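Local coordinates for conjugal transfer protein (Escherichia coli, PDB 5I97), which is a VirB8-type inner-membrane component of the pKM101 type IV secretion system and probably helps to assemble the channel for conjugal DNA transfer, at residues A[97-111]-A[121-133]. Residues are numbered along the deposited sequence; the frame is centred on the assembly and turned at random.
Sequences LDKPHGVATIRFTTV and DQPQRWIAIMGYE
Gly102 O accepts the backbone N-H of Tyr132 at 2.7 Å and is also approached by Gly131 CA at 3.1 Å. This short bond marks one end of the antiparallel hairpin at the centre of the sheet in the NTF2-like soluble part of this VirB8 protein, probably periplasmic as in its relatives, where helix 27-42 packs against the sheet. Gly102, with its positive phi, belongs with Val103 to a G1 beta bulge facing Asp98. At Gly102 a side-chain carbon would run into the backbone O of Tyr132; its CA instead lies over one face of the Tyr132 ring, a CH-pi contact 3.9 Å from the centroid. The ring gets there because Tyr132 CG stands between its own backbone N and carbonyl carbon (chi1 69°), and Tyr132 OH hydrogen-bonds to Asp30 of helix 27-42. On the helix-facing side, Ile106 CD1 touches Met130 SD at 3.7 Å, and the small methyl of Ala128 lets Phe108 CE1 settle 3.8 Å from Ala128 CB. Phe108 and the five-membered ring of Trp126 form an offset stack with planes at 28°, and Trp126 CB sits over the phenyl face. The indole edge reaches diagonally across to Thr110 on the partner strand, where Trp126 NE1 donates to Thr110 OG1 in the ring plane over 2.9 Å, a nearly straight bond (163°). On the other face, beta-branched Thr105, Ile127 and Ile129 suit extended backbone: Thr105 CG2 lies alongside Ile127 CG2, and Thr105 OG1 meets Ile129 CD1 at 3.5 Å.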
ATOM      1  N   LEU A  97      -4.996 -19.527  19.893  1.00 31.05           N
ATOM      2  CA  LEU A  97      -4.973 -19.079  21.277  1.00 31.31           C
ATOM      3  C   LEU A  97      -5.000 -20.229  22.255  1.00 32.40           C
ATOM      4  O   LEU A  97      -5.719 -21.210  22.068  1.00 33.18           O
ATOM      5  CB  LEU A  97      -6.163 -18.159  21.580  1.00 31.30           C
ATOM      6  CG  LEU A  97      -6.227 -16.819  20.853  1.00 30.32           C
ATOM      7  CD1 LEU A  97      -7.371 -15.997  21.368  1.00 30.53           C
ATOM      8  CD2 LEU A  97      -4.916 -16.072  20.982  1.00 29.58           C
ATOM      9  N   ASP A  98      -4.215 -20.083  23.311  1.00 32.52           N
ATOM     10  CA  ASP A  98      -4.331 -20.918  24.485  1.00 33.59           C
ATOM     11  C   ASP A  98      -4.562 -19.965  25.651  1.00 33.63           C
ATOM     12  O   ASP A  98      -3.643 -19.631  26.388  1.00 33.52           O
ATOM     13  CB  ASP A  98      -3.090 -21.785  24.692  1.00 33.90           C
ATOM     14  CG  ASP A  98      -3.228 -22.726  25.875  1.00 35.12           C
ATOM     15  OD1 ASP A  98      -4.326 -22.792  26.469  1.00 35.77           O
ATOM     16  OD2 ASP A  98      -2.244 -23.411  26.218  1.00 35.51           O
ATOM     17  N   LYS A  99      -5.807 -19.531  25.806  1.00 33.85           N
ATOM     18  CA  LYS A  99      -6.138 -18.459  26.733  1.00 33.83           C
ATOM     19  C   LYS A  99      -5.834 -18.731  28.217  1.00 34.66           C
ATOM     20  O   LYS A  99      -5.364 -17.834  28.901  1.00 34.40           O
ATOM     21  CB  LYS A  99      -7.618 -18.112  26.582  1.00 34.12           C
ATOM     22  CG  LYS A  99      -7.938 -17.299  25.346  1.00 33.20           C
ATOM     23  CD  LYS A  99      -9.385 -16.814  25.333  1.00 33.57           C
ATOM     24  CE  LYS A  99     -10.390 -17.941  25.615  1.00 34.76           C
ATOM     25  NZ  LYS A  99     -10.259 -19.129  24.710  1.00 34.92           N
ATOM     26  N   PRO A 100      -6.059 -19.959  28.715  1.00 35.72           N
ATOM     27  CA  PRO A 100      -5.715 -20.173  30.129  1.00 36.53           C
ATOM     28  C   PRO A 100      -4.234 -20.014  30.464  1.00 36.14           C
ATOM     29  O   PRO A 100      -3.888 -19.741  31.609  1.00 36.57           O
ATOM     30  CB  PRO A 100      -6.153 -21.613  30.380  1.00 37.72           C
ATOM     31  CG  PRO A 100      -7.237 -21.842  29.418  1.00 37.73           C
ATOM     32  CD  PRO A 100      -6.832 -21.092  28.178  1.00 36.40           C
ATOM     33  N   HIS A 101      -3.364 -20.166  29.484  1.00 35.41           N
ATOM     34  CA  HIS A 101      -1.942 -20.139  29.781  1.00 35.20           C
ATOM     35  C   HIS A 101      -1.269 -18.900  29.228  1.00 34.04           C
ATOM     36  O   HIS A 101      -0.078 -18.719  29.404  1.00 33.81           O
ATOM     37  CB  HIS A 101      -1.273 -21.402  29.235  1.00 35.51           C
ATOM     38  CG  HIS A 101      -1.957 -22.656  29.663  1.00 36.72           C
ATOM     39  ND1 HIS A 101      -2.688 -23.440  28.796  1.00 37.75           N
ATOM     40  CD2 HIS A 101      -2.069 -23.239  30.881  1.00 37.84           C
ATOM     41  CE1 HIS A 101      -3.202 -24.464  29.458  1.00 38.34           C
ATOM     42  NE2 HIS A 101      -2.844 -24.360  30.724  1.00 38.74           N
ATOM     43  N   GLY A 102      -2.042 -18.044  28.574  1.00 33.39           N
ATOM     44  CA  GLY A 102      -1.494 -16.843  27.990  1.00 32.35           C
ATOM     45  C   GLY A 102      -0.443 -17.149  26.940  1.00 31.74           C
ATOM     46  O   GLY A 102       0.590 -16.498  26.890  1.00 31.23           O
ATOM     47  N   VAL A 103      -0.692 -18.172  26.134  1.00 31.90           N
ATOM     48  CA  VAL A 103       0.218 -18.555  25.067  1.00 31.44           C
ATOM     49  C   VAL A 103      -0.532 -18.487  23.745  1.00 30.92           C
ATOM     50  O   VAL A 103      -1.693 -18.877  23.668  1.00 31.33           O
ATOM     51  CB  VAL A 103       0.799 -19.960  25.298  1.00 32.25           C
ATOM     52  CG1 VAL A 103       1.564 -20.430  24.096  1.00 31.89           C
ATOM     53  CG2 VAL A 103       1.695 -19.953  26.519  1.00 32.72           C
ATOM     54  N   ALA A 104       0.117 -17.935  22.723  1.00 30.08           N
ATOM     55  CA  ALA A 104      -0.484 -17.799  21.406  1.00 29.57           C
ATOM     56  C   ALA A 104       0.523 -18.122  20.311  1.00 29.18           C
ATOM     57  O   ALA A 104       1.718 -17.882  20.453  1.00 28.96           O
ATOM     58  CB  ALA A 104      -1.038 -16.415  21.221  1.00 28.89           C
ATOM     59  N   THR A 105       0.026 -18.691  19.226  1.00 29.18           N
ATOM     60  CA  THR A 105       0.842 -18.987  18.071  1.00 28.86           C
ATOM     61  C   THR A 105       0.341 -18.200  16.886  1.00 28.12           C
ATOM     62  O   THR A 105      -0.813 -18.323  16.503  1.00 28.25           O
ATOM     63  CB  THR A 105       0.813 -20.460  17.733  1.00 29.65           C
ATOM     64  OG1 THR A 105       1.391 -21.194  18.810  1.00 30.38           O
ATOM     65  CG2 THR A 105       1.595 -20.724  16.467  1.00 29.36           C
ATOM     66  N   ILE A 106       1.201 -17.369  16.319  1.00 27.41           N
ATOM     67  CA  ILE A 106       0.784 -16.527  15.215  1.00 26.72           C
ATOM     68  C   ILE A 106       1.626 -16.779  13.964  1.00 26.46           C
ATOM     69  O   ILE A 106       2.846 -16.615  13.975  1.00 26.29           O
ATOM     70  CB  ILE A 106       0.846 -15.044  15.614  1.00 26.11           C
ATOM     71  CG1 ILE A 106      -0.166 -14.785  16.732  1.00 26.44           C
ATOM     72  CG2 ILE A 106       0.590 -14.146  14.417  1.00 25.44           C
ATOM     73  CD1 ILE A 106      -0.352 -13.334  17.084  1.00 25.97           C
ATOM     74  N   ARG A 107       0.964 -17.163  12.881  1.00 26.49           N
ATOM     75  CA  ARG A 107       1.645 -17.357  11.612  1.00 26.28           C
ATOM     76  C   ARG A 107       1.450 -16.148  10.728  1.00 25.52           C
ATOM     77  O   ARG A 107       0.322 -15.724  10.473  1.00 25.39           O
ATOM     78  CB  ARG A 107       1.137 -18.618  10.931  1.00 26.92           C
ATOM     79  CG  ARG A 107       1.571 -19.861  11.655  1.00 27.75           C
ATOM     80  CD  ARG A 107       1.198 -21.116  10.911  1.00 28.48           C
ATOM     81  NE  ARG A 107       1.836 -22.287  11.511  1.00 32.60           N
ATOM     82  CZ  ARG A 107       1.470 -22.847  12.659  1.00 29.95           C
ATOM     83  NH1 ARG A 107       0.478 -22.334  13.373  1.00 29.83           N
ATOM     84  NH2 ARG A 107       2.120 -23.914  13.104  1.00 32.25           N
ATOM     85  N   PHE A 108       2.561 -15.601  10.246  1.00 25.10           N
ATOM     86  CA  PHE A 108       2.487 -14.366   9.500  1.00 24.43           C
ATOM     87  C   PHE A 108       3.494 -14.285   8.361  1.00 24.22           C
ATOM     88  O   PHE A 108       4.487 -15.006   8.312  1.00 24.54           O
ATOM     89  CB  PHE A 108       2.658 -13.175  10.465  1.00 24.06           C
ATOM     90  CG  PHE A 108       4.016 -13.082  11.113  1.00 24.10           C
ATOM     91  CD1 PHE A 108       4.355 -13.907  12.170  1.00 24.63           C
ATOM     92  CD2 PHE A 108       4.929 -12.121  10.713  1.00 23.68           C
ATOM     93  CE1 PHE A 108       5.589 -13.812  12.766  1.00 24.74           C
ATOM     94  CE2 PHE A 108       6.157 -12.014  11.331  1.00 23.81           C
ATOM     95  CZ  PHE A 108       6.488 -12.861  12.348  1.00 24.33           C
ATOM     96  N   THR A 109       3.216 -13.368   7.450  1.00 23.74           N
ATOM     97  CA  THR A 109       4.011 -13.192   6.260  1.00 23.56           C
ATOM     98  C   THR A 109       4.523 -11.770   6.176  1.00 23.02           C
ATOM     99  O   THR A 109       3.776 -10.821   6.392  1.00 22.69           O
ATOM    100  CB  THR A 109       3.203 -13.524   5.003  1.00 23.64           C
ATOM    101  OG1 THR A 109       2.921 -14.924   5.000  1.00 24.28           O
ATOM    102  CG2 THR A 109       3.991 -13.182   3.741  1.00 23.46           C
ATOM    103  N   THR A 110       5.807 -11.635   5.881  1.00 23.01           N
ATOM    104  CA  THR A 110       6.393 -10.324   5.653  1.00 22.60           C
ATOM    105  C   THR A 110       6.738 -10.141   4.178  1.00 22.51           C
ATOM    106  O   THR A 110       7.206 -11.063   3.515  1.00 22.86           O
ATOM    107  CB  THR A 110       7.651 -10.100   6.516  1.00 22.72           C
ATOM    108  OG1 THR A 110       8.566 -11.182   6.329  1.00 23.18           O
ATOM    109  CG2 THR A 110       7.269 -10.031   7.980  1.00 22.79           C
ATOM    110  N   VAL A 111       6.478  -8.943   3.675  1.00 22.13           N
ATOM    111  CA  VAL A 111       6.885  -8.566   2.328  1.00 22.06           C
ATOM    112  C   VAL A 111       7.796  -7.351   2.422  1.00 21.88           C
ATOM    113  O   VAL A 111       7.359  -6.260   2.779  1.00 21.60           O
ATOM    114  CB  VAL A 111       5.684  -8.239   1.421  1.00 23.37           C
ATOM    115  CG1 VAL A 111       6.167  -7.725   0.070  1.00 23.96           C
ATOM    116  CG2 VAL A 111       4.803  -9.462   1.238  1.00 23.49           C
ATOM    117  N   ASP A 121      10.334  -7.620  -2.568  1.00 22.74           N
ATOM    118  CA  ASP A 121      11.025  -8.900  -2.411  1.00 23.66           C
ATOM    119  C   ASP A 121       9.991 -10.033  -2.310  1.00 23.31           C
ATOM    120  O   ASP A 121       8.792  -9.777  -2.218  1.00 22.98           O
ATOM    121  CB  ASP A 121      11.902  -8.929  -1.148  1.00 26.81           C
ATOM    122  CG  ASP A 121      12.977  -7.850  -1.128  1.00 31.37           C
ATOM    123  OD1 ASP A 121      13.148  -7.111  -2.126  1.00 32.82           O
ATOM    124  OD2 ASP A 121      13.651  -7.750  -0.081  1.00 33.43           O
ATOM    125  N   GLN A 122      10.476 -11.271  -2.274  1.00 23.83           N
ATOM    126  CA  GLN A 122       9.636 -12.446  -2.127  1.00 24.08           C
ATOM    127  C   GLN A 122       9.184 -12.610  -0.678  1.00 26.98           C
ATOM    128  O   GLN A 122       9.956 -12.345   0.250  1.00 31.87           O
ATOM    129  CB  GLN A 122      10.384 -13.702  -2.570  1.00 25.73           C
ATOM    130  CG  GLN A 122      10.745 -13.730  -4.041  1.00 34.39           C
ATOM    131  CD  GLN A 122       9.513 -13.786  -4.927  1.00 37.66           C
ATOM    132  OE1 GLN A 122       9.023 -12.763  -5.408  1.00 37.22           O
ATOM    133  NE2 GLN A 122       8.991 -14.988  -5.125  1.00 41.07           N
ATOM    134  N   PRO A 123       7.922 -13.026  -0.482  1.00 27.90           N
ATOM    135  CA  PRO A 123       7.349 -13.201   0.855  1.00 25.18           C
ATOM    136  C   PRO A 123       8.127 -14.197   1.711  1.00 24.25           C
ATOM    137  O   PRO A 123       8.681 -15.163   1.197  1.00 24.81           O
ATOM    138  CB  PRO A 123       5.947 -13.731   0.560  1.00 23.86           C
ATOM    139  CG  PRO A 123       5.612 -13.174  -0.788  1.00 23.69           C
ATOM    140  CD  PRO A 123       6.904 -13.170  -1.539  1.00 25.44           C
ATOM    141  N   GLN A 124       8.167 -13.934   3.011  1.00 24.10           N
ATOM    142  CA  GLN A 124       8.765 -14.848   3.981  1.00 24.60           C
ATOM    143  C   GLN A 124       7.716 -15.202   5.036  1.00 24.64           C
ATOM    144  O   GLN A 124       6.995 -14.326   5.500  1.00 24.17           O
ATOM    145  CB  GLN A 124       9.996 -14.221   4.636  1.00 24.54           C
ATOM    146  CG  GLN A 124      11.188 -14.078   3.712  1.00 24.73           C
ATOM    147  CD  GLN A 124      12.247 -13.196   4.316  1.00 24.62           C
ATOM    148  OE1 GLN A 124      11.989 -12.037   4.658  1.00 28.46           O
ATOM    149  NE2 GLN A 124      13.429 -13.751   4.508  1.00 25.19           N
ATOM    150  N   ARG A 125       7.611 -16.475   5.398  1.00 25.27           N
ATOM    151  CA  ARG A 125       6.568 -16.895   6.337  1.00 25.43           C
ATOM    152  C   ARG A 125       7.175 -17.249   7.684  1.00 25.76           C
ATOM    153  O   ARG A 125       8.232 -17.880   7.750  1.00 26.23           O
ATOM    154  CB  ARG A 125       5.767 -18.074   5.785  1.00 26.00           C
ATOM    155  CG  ARG A 125       4.987 -17.703   4.520  1.00 27.85           C
ATOM    156  CD  ARG A 125       4.073 -18.815   3.962  1.00 33.89           C
ATOM    157  NE  ARG A 125       2.755 -18.784   4.605  1.00 43.68           N
ATOM    158  CZ  ARG A 125       1.598 -18.976   3.972  1.00 48.93           C
ATOM    159  NH1 ARG A 125       1.582 -19.240   2.673  1.00 53.62           N
ATOM    160  NH2 ARG A 125       0.453 -18.911   4.640  1.00 51.18           N
ATOM    161  N   TRP A 126       6.520 -16.824   8.760  1.00 25.58           N
ATOM    162  CA  TRP A 126       7.077 -17.019  10.097  1.00 25.89           C
ATOM    163  C   TRP A 126       6.074 -17.554  11.112  1.00 26.25           C
ATOM    164  O   TRP A 126       4.865 -17.440  10.934  1.00 26.11           O
ATOM    165  CB  TRP A 126       7.635 -15.702  10.626  1.00 25.36           C
ATOM    166  CG  TRP A 126       8.454 -14.930   9.658  1.00 24.96           C
ATOM    167  CD1 TRP A 126       8.005 -14.015   8.757  1.00 24.40           C
ATOM    168  CD2 TRP A 126       9.875 -14.972   9.506  1.00 25.19           C
ATOM    169  NE1 TRP A 126       9.046 -13.500   8.048  1.00 24.26           N
ATOM    170  CE2 TRP A 126      10.215 -14.070   8.495  1.00 24.74           C
ATOM    171  CE3 TRP A 126      10.894 -15.692  10.143  1.00 25.80           C
ATOM    172  CZ2 TRP A 126      11.527 -13.865   8.079  1.00 24.90           C
ATOM    173  CZ3 TRP A 126      12.200 -15.487   9.736  1.00 25.95           C
ATOM    174  CH2 TRP A 126      12.505 -14.583   8.713  1.00 25.51           C
ATOM    175  N   ILE A 127       6.592 -18.097  12.207  1.00 26.76           N
ATOM    176  CA  ILE A 127       5.760 -18.486  13.338  1.00 27.15           C
ATOM    177  C   ILE A 127       6.205 -17.720  14.578  1.00 27.01           C
ATOM    178  O   ILE A 127       7.377 -17.761  14.955  1.00 27.20           O
ATOM    179  CB  ILE A 127       5.837 -19.990  13.623  1.00 28.09           C
ATOM    180  CG1 ILE A 127       5.595 -20.792  12.346  1.00 28.35           C
ATOM    181  CG2 ILE A 127       4.839 -20.376  14.695  1.00 28.54           C
ATOM    182  CD1 ILE A 127       5.795 -22.280  12.508  1.00 29.38           C
ATOM    183  N   ALA A 128       5.270 -17.031  15.218  1.00 26.77           N
ATOM    184  CA  ALA A 128       5.551 -16.329  16.460  1.00 26.75           C
ATOM    185  C   ALA A 128       4.889 -17.032  17.645  1.00 27.43           C
ATOM    186  O   ALA A 128       3.663 -17.146  17.702  1.00 27.52           O
ATOM    187  CB  ALA A 128       5.081 -14.894  16.372  1.00 26.05           C
ATOM    188  N   ILE A 129       5.710 -17.539  18.560  1.00 27.99           N
ATOM    189  CA  ILE A 129       5.215 -18.118  19.809  1.00 28.70           C
ATOM    190  C   ILE A 129       5.260 -17.074  20.918  1.00 28.56           C
ATOM    191  O   ILE A 129       6.326 -16.615  21.304  1.00 28.51           O
ATOM    192  CB  ILE A 129       6.034 -19.345  20.242  1.00 29.55           C
ATOM    193  CG1 ILE A 129       6.146 -20.359  19.100  1.00 29.77           C
ATOM    194  CG2 ILE A 129       5.441 -19.964  21.501  1.00 30.35           C
ATOM    195  CD1 ILE A 129       4.828 -20.912  18.640  1.00 34.53           C
ATOM    196  N   MET A 130       4.104 -16.706  21.442  1.00 28.58           N
ATOM    197  CA  MET A 130       4.036 -15.562  22.335  1.00 28.41           C
ATOM    198  C   MET A 130       3.445 -15.918  23.687  1.00 29.16           C
ATOM    199  O   MET A 130       2.525 -16.723  23.779  1.00 29.64           O
ATOM    200  CB  MET A 130       3.205 -14.458  21.687  1.00 27.71           C
ATOM    201  CG  MET A 130       3.525 -14.226  20.222  1.00 27.03           C
ATOM    202  SD  MET A 130       2.433 -13.020  19.474  1.00 26.35           S
ATOM    203  CE  MET A 130       2.723 -11.593  20.517  1.00 26.22           C
ATOM    204  N   GLY A 131       3.978 -15.306  24.736  1.00 29.34           N
ATOM    205  CA  GLY A 131       3.362 -15.361  26.048  1.00 30.02           C
ATOM    206  C   GLY A 131       2.761 -13.998  26.324  1.00 29.64           C
ATOM    207  O   GLY A 131       3.358 -12.987  25.976  1.00 29.06           O
ATOM    208  N   TYR A 132       1.560 -13.956  26.885  1.00 30.02           N
ATOM    209  CA  TYR A 132       0.919 -12.681  27.153  1.00 29.78           C
ATOM    210  C   TYR A 132       0.061 -12.688  28.421  1.00 30.59           C
ATOM    211  O   TYR A 132      -0.213 -13.732  29.009  1.00 31.34           O
ATOM    212  CB  TYR A 132       0.071 -12.256  25.959  1.00 29.14           C
ATOM    213  CG  TYR A 132      -1.151 -13.101  25.737  1.00 29.53           C
ATOM    214  CD1 TYR A 132      -1.070 -14.296  25.050  1.00 29.63           C
ATOM    215  CD2 TYR A 132      -2.391 -12.707  26.222  1.00 29.90           C
ATOM    216  CE1 TYR A 132      -2.185 -15.075  24.851  1.00 30.09           C
ATOM    217  CE2 TYR A 132      -3.503 -13.472  26.028  1.00 30.35           C
ATOM    218  CZ  TYR A 132      -3.400 -14.655  25.343  1.00 30.45           C
ATOM    219  OH  TYR A 132      -4.522 -15.428  25.139  1.00 31.00           O
ATOM    220  N   GLU A 133      -0.215 -11.481  28.907  1.00 30.50           N
ATOM    221  CA  GLU A 133      -1.006 -11.254  30.110  1.00 31.28           C
ATOM    222  C   GLU A 133      -1.471  -9.801  30.127  1.00 30.99           C
ATOM    223  O   GLU A 133      -0.938  -8.974  29.388  1.00 30.21           O
ATOM    224  CB  GLU A 133      -0.184 -11.563  31.362  1.00 31.98           C
ATOM    225  CG  GLU A 133       1.058 -10.701  31.516  1.00 31.61           C
ATOM    226  CD  GLU A 133       1.806 -10.984  32.804  1.00 33.73           C
ATOM    227  OE1 GLU A 133       1.682 -12.109  33.332  1.00 33.05           O
ATOM    228  OE2 GLU A 133       2.519 -10.080  33.289  1.00 35.72           O
TER